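Local coordinates for protein aspartate aminotransferase, cytoplasmic (PDB 6JPK) that catalyses the reversible, pyridoxal 5'-phosphate-dependent transfer of the amino group from L-aspartate to 2-oxoglutarate, giving oxaloacetate and L-glutamate, as a homodimer, at residues 157-171 and 193-205. The protein carries 1 engineered substitution. Sequence-based numbering, arbitrary orientation.
Sequences YWDAKNRSFDYEGML and TGIDPTREQWLSI
Q201 lies between the rings of F165 and Y167. Its CB sits 3.8 Å from Y167 CD1. CG covers one face of the Y167 ring, a CH-pi contact 4.0 Å from the centroid. CD reaches the rim of F165, and the amide divides its two ends there. OE1 lies in the plane of the F165 ring, 3.4 Å from CD2 at its edge, and accepts a bond from T198 N. NE2 rests against Y167 CB and donates to a water that in turn donates to F165 O. CG anti to the carbonyl carbon (chi1 -70°) and an extended chain carry the amide this far. The amide is nearly parallel to the Y167 ring but almost upright to that of F165 (82°). An alanine here would probably leave T198 N without its side-chain acceptor, break the water bridge and remove the CG contact over the Y167 ring.

T198 OG1 accepts from Q201 N, completing a capping box at the start of helix 199-211. One turn further along this helix, S204 OG meets Y167 OH, from helix 167-176, in a hydrogen bond of 2.6 Å. I205 CD1 meets F165 CZ and M170 SD, while L171 CD2 packs on I205 CG1. P197 CG lies over a face of F165. Y157 OH donates to I195 O at 2.7 Å, in the carbonyl plane and on a lone pair; the Y157 ring also stacks with H190. I195 CG2 meets the edge of W158 at CZ3, 4.0 Å away.

The helical segments 167-171 and 199-205 run nearly parallel (16°), with their axes 10.9 Å apart. They pack beside the edge hairpin 158-165 of the large mixed sheet, in the alpha/beta PLP-binding domain of a fold-type I aminotransferase.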
loop_
_atom_site.group_PDB
_atom_site.type_symbol
_atom_site.label_atom_id
_atom_site.label_comp_id
_atom_site.label_asym_id
_atom_site.label_seq_id
_atom_site.Cartn_x
_atom_site.Cartn_y
_atom_site.Cartn_z
ATOM N N TYR A 157 -22.168 4.252 -21.430
ATOM C CA TYR A 157 -21.454 3.035 -21.807
ATOM C C TYR A 157 -22.387 1.850 -22.053
ATOM O O TYR A 157 -22.280 1.175 -23.080
ATOM C CB TYR A 157 -20.405 2.667 -20.747
ATOM C CG TYR A 157 -19.370 1.741 -21.320
ATOM C CD1 TYR A 157 -19.531 0.359 -21.254
ATOM C CD2 TYR A 157 -18.259 2.245 -21.987
ATOM C CE1 TYR A 157 -18.599 -0.496 -21.815
ATOM C CE2 TYR A 157 -17.314 1.396 -22.556
ATOM C CZ TYR A 157 -17.488 0.027 -22.464
ATOM O OH TYR A 157 -16.558 -0.826 -23.024
ATOM N N TRP A 158 -23.289 1.569 -21.124
ATOM C CA TRP A 158 -24.213 0.453 -21.279
ATOM C C TRP A 158 -25.487 0.942 -21.956
ATOM O O TRP A 158 -26.172 1.820 -21.433
ATOM C CB TRP A 158 -24.533 -0.183 -19.926
ATOM C CG TRP A 158 -25.499 -1.365 -19.974
ATOM C CD1 TRP A 158 -26.764 -1.426 -19.438
ATOM C CD2 TRP A 158 -25.259 -2.650 -20.568
ATOM N NE1 TRP A 158 -27.314 -2.671 -19.667
ATOM C CE2 TRP A 158 -26.409 -3.437 -20.352
ATOM C CE3 TRP A 158 -24.173 -3.215 -21.246
ATOM C CZ2 TRP A 158 -26.504 -4.758 -20.799
ATOM C CZ3 TRP A 158 -24.270 -4.521 -21.689
ATOM C CH2 TRP A 158 -25.430 -5.277 -21.469
ATOM N N ASP A 159 -25.796 0.370 -23.114
ATOM C CA ASP A 159 -27.063 0.596 -23.813
ATOM C C ASP A 159 -28.002 -0.525 -23.378
ATOM O O ASP A 159 -27.925 -1.642 -23.891
ATOM C CB ASP A 159 -26.822 0.614 -25.324
ATOM C CG ASP A 159 -28.106 0.708 -26.150
ATOM O OD1 ASP A 159 -29.231 0.585 -25.610
ATOM O OD2 ASP A 159 -27.976 0.907 -27.376
ATOM N N ALA A 160 -28.888 -0.236 -22.419
ATOM C CA ALA A 160 -29.654 -1.306 -21.778
ATOM C C ALA A 160 -30.673 -1.925 -22.731
ATOM O O ALA A 160 -30.873 -3.148 -22.726
ATOM C CB ALA A 160 -30.342 -0.773 -20.518
ATOM N N LYS A 161 -31.321 -1.104 -23.564
ATOM C CA LYS A 161 -32.293 -1.630 -24.520
ATOM C C LYS A 161 -31.655 -2.627 -25.480
ATOM O O LYS A 161 -32.235 -3.678 -25.775
ATOM C CB LYS A 161 -32.936 -0.485 -25.307
ATOM C CG LYS A 161 -33.937 -0.949 -26.365
ATOM C CD LYS A 161 -35.311 -0.273 -26.192
ATOM C CE LYS A 161 -35.953 -0.588 -24.822
ATOM N NZ LYS A 161 -37.322 0.003 -24.655
ATOM N N ASN A 162 -30.467 -2.314 -25.991
ATOM C CA ASN A 162 -29.799 -3.211 -26.925
ATOM C C ASN A 162 -28.800 -4.149 -26.250
ATOM O O ASN A 162 -28.195 -4.975 -26.936
ATOM C CB ASN A 162 -29.118 -2.388 -28.020
ATOM C CG ASN A 162 -30.128 -1.575 -28.826
ATOM O OD1 ASN A 162 -31.153 -2.105 -29.256
ATOM N ND2 ASN A 162 -29.860 -0.282 -29.001
ATOM N N ARG A 163 -28.644 -4.058 -24.930
ATOM C CA ARG A 163 -27.668 -4.851 -24.175
ATOM C C ARG A 163 -26.303 -4.839 -24.870
ATOM O O ARG A 163 -25.716 -5.877 -25.183
ATOM C CB ARG A 163 -28.187 -6.276 -23.947
ATOM C CG ARG A 163 -29.535 -6.293 -23.175
ATOM C CD ARG A 163 -30.321 -7.584 -23.327
ATOM N NE ARG A 163 -31.241 -7.779 -22.202
ATOM C CZ ARG A 163 -31.999 -8.859 -22.009
ATOM N NH1 ARG A 163 -31.987 -9.879 -22.875
ATOM N NH2 ARG A 163 -32.788 -8.918 -20.939
ATOM N N SER A 164 -25.801 -3.636 -25.132
ATOM C CA SER A 164 -24.557 -3.487 -25.873
ATOM C C SER A 164 -23.857 -2.218 -25.410
ATOM O O SER A 164 -24.336 -1.504 -24.519
ATOM C CB SER A 164 -24.825 -3.447 -27.377
ATOM O OG SER A 164 -25.677 -2.348 -27.677
ATOM N N PHE A 165 -22.711 -1.953 -26.033
ATOM C CA PHE A 165 -21.920 -0.761 -25.765
ATOM C C PHE A 165 -22.568 0.444 -26.443
ATOM O O PHE A 165 -22.850 0.413 -27.644
ATOM C CB PHE A 165 -20.482 -0.983 -26.262
ATOM C CG PHE A 165 -19.654 0.287 -26.422
ATOM C CD1 PHE A 165 -19.572 1.229 -25.408
ATOM C CD2 PHE A 165 -18.929 0.504 -27.583
ATOM C CE1 PHE A 165 -18.806 2.390 -25.565
ATOM C CE2 PHE A 165 -18.149 1.660 -27.750
ATOM C CZ PHE A 165 -18.094 2.606 -26.743
ATOM N N ASP A 166 -22.807 1.502 -25.663
ATOM C CA ASP A 166 -23.422 2.733 -26.167
ATOM C C ASP A 166 -22.348 3.590 -26.844
ATOM O O ASP A 166 -21.901 4.626 -26.343
ATOM C CB ASP A 166 -24.120 3.474 -25.033
ATOM C CG ASP A 166 -24.958 4.642 -25.523
ATOM O OD1 ASP A 166 -24.901 4.959 -26.736
ATOM O OD2 ASP A 166 -25.666 5.252 -24.688
ATOM N N TYR A 167 -21.936 3.125 -28.018
ATOM C CA TYR A 167 -20.885 3.797 -28.778
ATOM C C TYR A 167 -21.256 5.243 -29.102
ATOM O O TYR A 167 -20.448 6.162 -28.916
ATOM C CB TYR A 167 -20.615 2.998 -30.053
ATOM C CG TYR A 167 -19.831 3.721 -31.105
ATOM C CD1 TYR A 167 -18.481 4.019 -30.920
ATOM C CD2 TYR A 167 -20.433 4.099 -32.301
ATOM C CE1 TYR A 167 -17.753 4.683 -31.901
ATOM C CE2 TYR A 167 -19.717 4.763 -33.289
ATOM C CZ TYR A 167 -18.381 5.047 -33.087
ATOM O OH TYR A 167 -17.682 5.703 -34.074
ATOM N N GLU A 168 -22.473 5.465 -29.601
ATOM C CA GLU A 168 -22.850 6.816 -30.016
ATOM C C GLU A 168 -22.938 7.765 -28.824
ATOM O O GLU A 168 -22.562 8.936 -28.933
ATOM C CB GLU A 168 -24.175 6.790 -30.782
ATOM C CG GLU A 168 -24.129 6.016 -32.113
ATOM C CD GLU A 168 -23.286 6.690 -33.199
ATOM O OE1 GLU A 168 -23.079 7.925 -33.141
ATOM O OE2 GLU A 168 -22.836 5.977 -34.125
ATOM N N GLY A 169 -23.427 7.283 -27.679
ATOM C CA GLY A 169 -23.454 8.122 -26.488
ATOM C C GLY A 169 -22.069 8.471 -25.969
ATOM O O GLY A 169 -21.807 9.620 -25.596
ATOM N N MET A 170 -21.162 7.490 -25.925
ATOM C CA MET A 170 -19.790 7.782 -25.511
ATOM C C MET A 170 -19.125 8.779 -26.461
ATOM O O MET A 170 -18.520 9.767 -26.026
ATOM C CB MET A 170 -18.978 6.485 -25.433
ATOM C CG MET A 170 -17.485 6.706 -25.173
ATOM S SD MET A 170 -16.624 5.174 -24.777
ATOM C CE MET A 170 -14.979 5.808 -24.349
ATOM N N LEU A 171 -19.221 8.527 -27.768
ATOM C CA LEU A 171 -18.625 9.430 -28.751
ATOM C C LEU A 171 -19.156 10.849 -28.588
ATOM O O LEU A 171 -18.397 11.826 -28.653
ATOM C CB LEU A 171 -18.923 8.915 -30.161
ATOM C CG LEU A 171 -17.791 8.856 -31.188
ATOM C CD1 LEU A 171 -17.193 10.206 -31.318
ATOM C CD2 LEU A 171 -16.716 7.858 -30.778
ATOM N N THR A 193 -19.573 -4.330 -17.109
ATOM C CA THR A 193 -20.503 -4.844 -18.120
ATOM C C THR A 193 -19.935 -6.014 -18.912
ATOM O O THR A 193 -20.702 -6.838 -19.424
ATOM C CB THR A 193 -20.907 -3.755 -19.123
ATOM O OG1 THR A 193 -19.778 -3.412 -19.941
ATOM C CG2 THR A 193 -21.435 -2.529 -18.400
ATOM N N GLY A 194 -18.615 -6.071 -19.079
ATOM C CA GLY A 194 -17.995 -7.064 -19.919
ATOM C C GLY A 194 -17.949 -6.740 -21.398
ATOM O O GLY A 194 -17.292 -7.476 -22.147
ATOM N N ILE A 195 -18.617 -5.682 -21.863
ATOM C CA ILE A 195 -18.676 -5.391 -23.293
ATOM C C ILE A 195 -17.669 -4.293 -23.600
ATOM O O ILE A 195 -17.644 -3.251 -22.928
ATOM C CB ILE A 195 -20.109 -5.033 -23.754
ATOM C CG1 ILE A 195 -20.195 -4.999 -25.290
ATOM C CG2 ILE A 195 -20.647 -3.714 -23.140
ATOM C CD1 ILE A 195 -20.010 -6.355 -25.945
ATOM N N ASP A 196 -16.797 -4.551 -24.606
ATOM C CA ASP A 196 -15.722 -3.698 -25.097
ATOM C C ASP A 196 -16.057 -3.101 -26.460
ATOM O O ASP A 196 -16.791 -3.704 -27.250
ATOM C CB ASP A 196 -14.410 -4.481 -25.232
ATOM C CG ASP A 196 -13.930 -5.041 -23.916
ATOM O OD1 ASP A 196 -14.433 -4.574 -22.868
ATOM O OD2 ASP A 196 -13.051 -5.939 -23.927
ATOM N N PRO A 197 -15.511 -1.927 -26.779
ATOM C CA PRO A 197 -15.630 -1.417 -28.149
ATOM C C PRO A 197 -14.918 -2.353 -29.110
ATOM O O PRO A 197 -13.912 -2.973 -28.760
ATOM C CB PRO A 197 -14.927 -0.047 -28.097
ATOM C CG PRO A 197 -14.799 0.288 -26.627
ATOM C CD PRO A 197 -14.736 -1.030 -25.905
ATOM N N THR A 198 -15.440 -2.445 -30.333
ATOM C CA THR A 198 -14.678 -3.080 -31.405
ATOM C C THR A 198 -13.448 -2.244 -31.748
ATOM O O THR A 198 -13.355 -1.057 -31.407
ATOM C CB THR A 198 -15.515 -3.224 -32.674
ATOM O OG1 THR A 198 -15.824 -1.924 -33.182
ATOM C CG2 THR A 198 -16.792 -3.955 -32.390
ATOM N N ARG A 199 -12.520 -2.856 -32.495
ATOM C CA ARG A 199 -11.351 -2.109 -32.951
ATOM C C ARG A 199 -11.764 -0.907 -33.788
ATOM O O ARG A 199 -11.229 0.194 -33.610
ATOM C CB ARG A 199 -10.402 -3.026 -33.717
ATOM C CG ARG A 199 -9.749 -4.041 -32.770
ATOM C CD ARG A 199 -8.642 -4.810 -33.428
ATOM N NE ARG A 199 -8.040 -5.754 -32.489
ATOM C CZ ARG A 199 -7.017 -6.545 -32.789
ATOM N NH1 ARG A 199 -6.489 -6.505 -34.004
ATOM N NH2 ARG A 199 -6.522 -7.368 -31.874
ATOM N N GLU A 200 -12.741 -1.094 -34.675
ATOM C CA GLU A 200 -13.297 0.015 -35.449
ATOM C C GLU A 200 -13.848 1.121 -34.546
ATOM O O GLU A 200 -13.610 2.311 -34.786
ATOM C CB GLU A 200 -14.390 -0.518 -36.385
ATOM C CG GLU A 200 -15.135 0.543 -37.175
ATOM C CD GLU A 200 -16.388 -0.001 -37.852
ATOM O OE1 GLU A 200 -16.259 -0.890 -38.724
ATOM O OE2 GLU A 200 -17.504 0.452 -37.503
ATOM N N GLN A 201 -14.622 0.755 -33.520
ATOM C CA GLN A 201 -15.144 1.771 -32.608
ATOM C C GLN A 201 -14.017 2.468 -31.847
ATOM O O GLN A 201 -14.065 3.689 -31.629
ATOM C CB GLN A 201 -16.141 1.139 -31.640
ATOM C CG GLN A 201 -17.448 0.706 -32.303
ATOM C CD GLN A 201 -18.317 -0.116 -31.382
ATOM O OE1 GLN A 201 -17.811 -0.833 -30.512
ATOM N NE2 GLN A 201 -19.634 -0.021 -31.563
ATOM N N TRP A 202 -12.993 1.706 -31.437
ATOM C CA TRP A 202 -11.850 2.288 -30.737
ATOM C C TRP A 202 -11.167 3.362 -31.572
ATOM O O TRP A 202 -10.774 4.413 -31.046
ATOM C CB TRP A 202 -10.829 1.207 -30.392
ATOM C CG TRP A 202 -10.979 0.544 -29.056
ATOM C CD1 TRP A 202 -11.100 -0.792 -28.818
ATOM C CD2 TRP A 202 -10.963 1.182 -27.778
ATOM N NE1 TRP A 202 -11.172 -1.027 -27.464
ATOM C CE2 TRP A 202 -11.091 0.171 -26.805
ATOM C CE3 TRP A 202 -10.852 2.514 -27.360
ATOM C CZ2 TRP A 202 -11.130 0.449 -25.439
ATOM C CZ3 TRP A 202 -10.877 2.784 -26.009
ATOM C CH2 TRP A 202 -11.023 1.754 -25.061
ATOM N N LEU A 203 -10.964 3.094 -32.864
ATOM C CA LEU A 203 -10.272 4.058 -33.714
ATOM C C LEU A 203 -11.044 5.369 -33.783
ATOM O O LEU A 203 -10.456 6.454 -33.730
ATOM C CB LEU A 203 -10.078 3.474 -35.115
ATOM C CG LEU A 203 -9.177 2.241 -35.231
ATOM C CD1 LEU A 203 -9.132 1.776 -36.685
ATOM C CD2 LEU A 203 -7.775 2.537 -34.705
ATOM N N SER A 204 -12.369 5.284 -33.891
ATOM C CA SER A 204 -13.193 6.489 -33.871
ATOM C C SER A 204 -13.158 7.167 -32.499
ATOM O O SER A 204 -13.152 8.401 -32.410
ATOM C CB SER A 204 -14.617 6.120 -34.278
ATOM O OG SER A 204 -15.529 7.157 -33.976
ATOM N N ILE A 205 -13.128 6.382 -31.419
ATOM C CA ILE A 205 -12.990 6.955 -30.081
ATOM C C ILE A 205 -11.667 7.715 -29.955
ATOM O O ILE A 205 -11.624 8.842 -29.444
ATOM C CB ILE A 205 -13.114 5.856 -29.009
ATOM C CG1 ILE A 205 -14.558 5.378 -28.884
ATOM C CG2 ILE A 205 -12.618 6.356 -27.652
ATOM C CD1 ILE A 205 -14.683 4.070 -28.104
HETATM O O HOH W 1 -21.908 -1.020 -29.823
#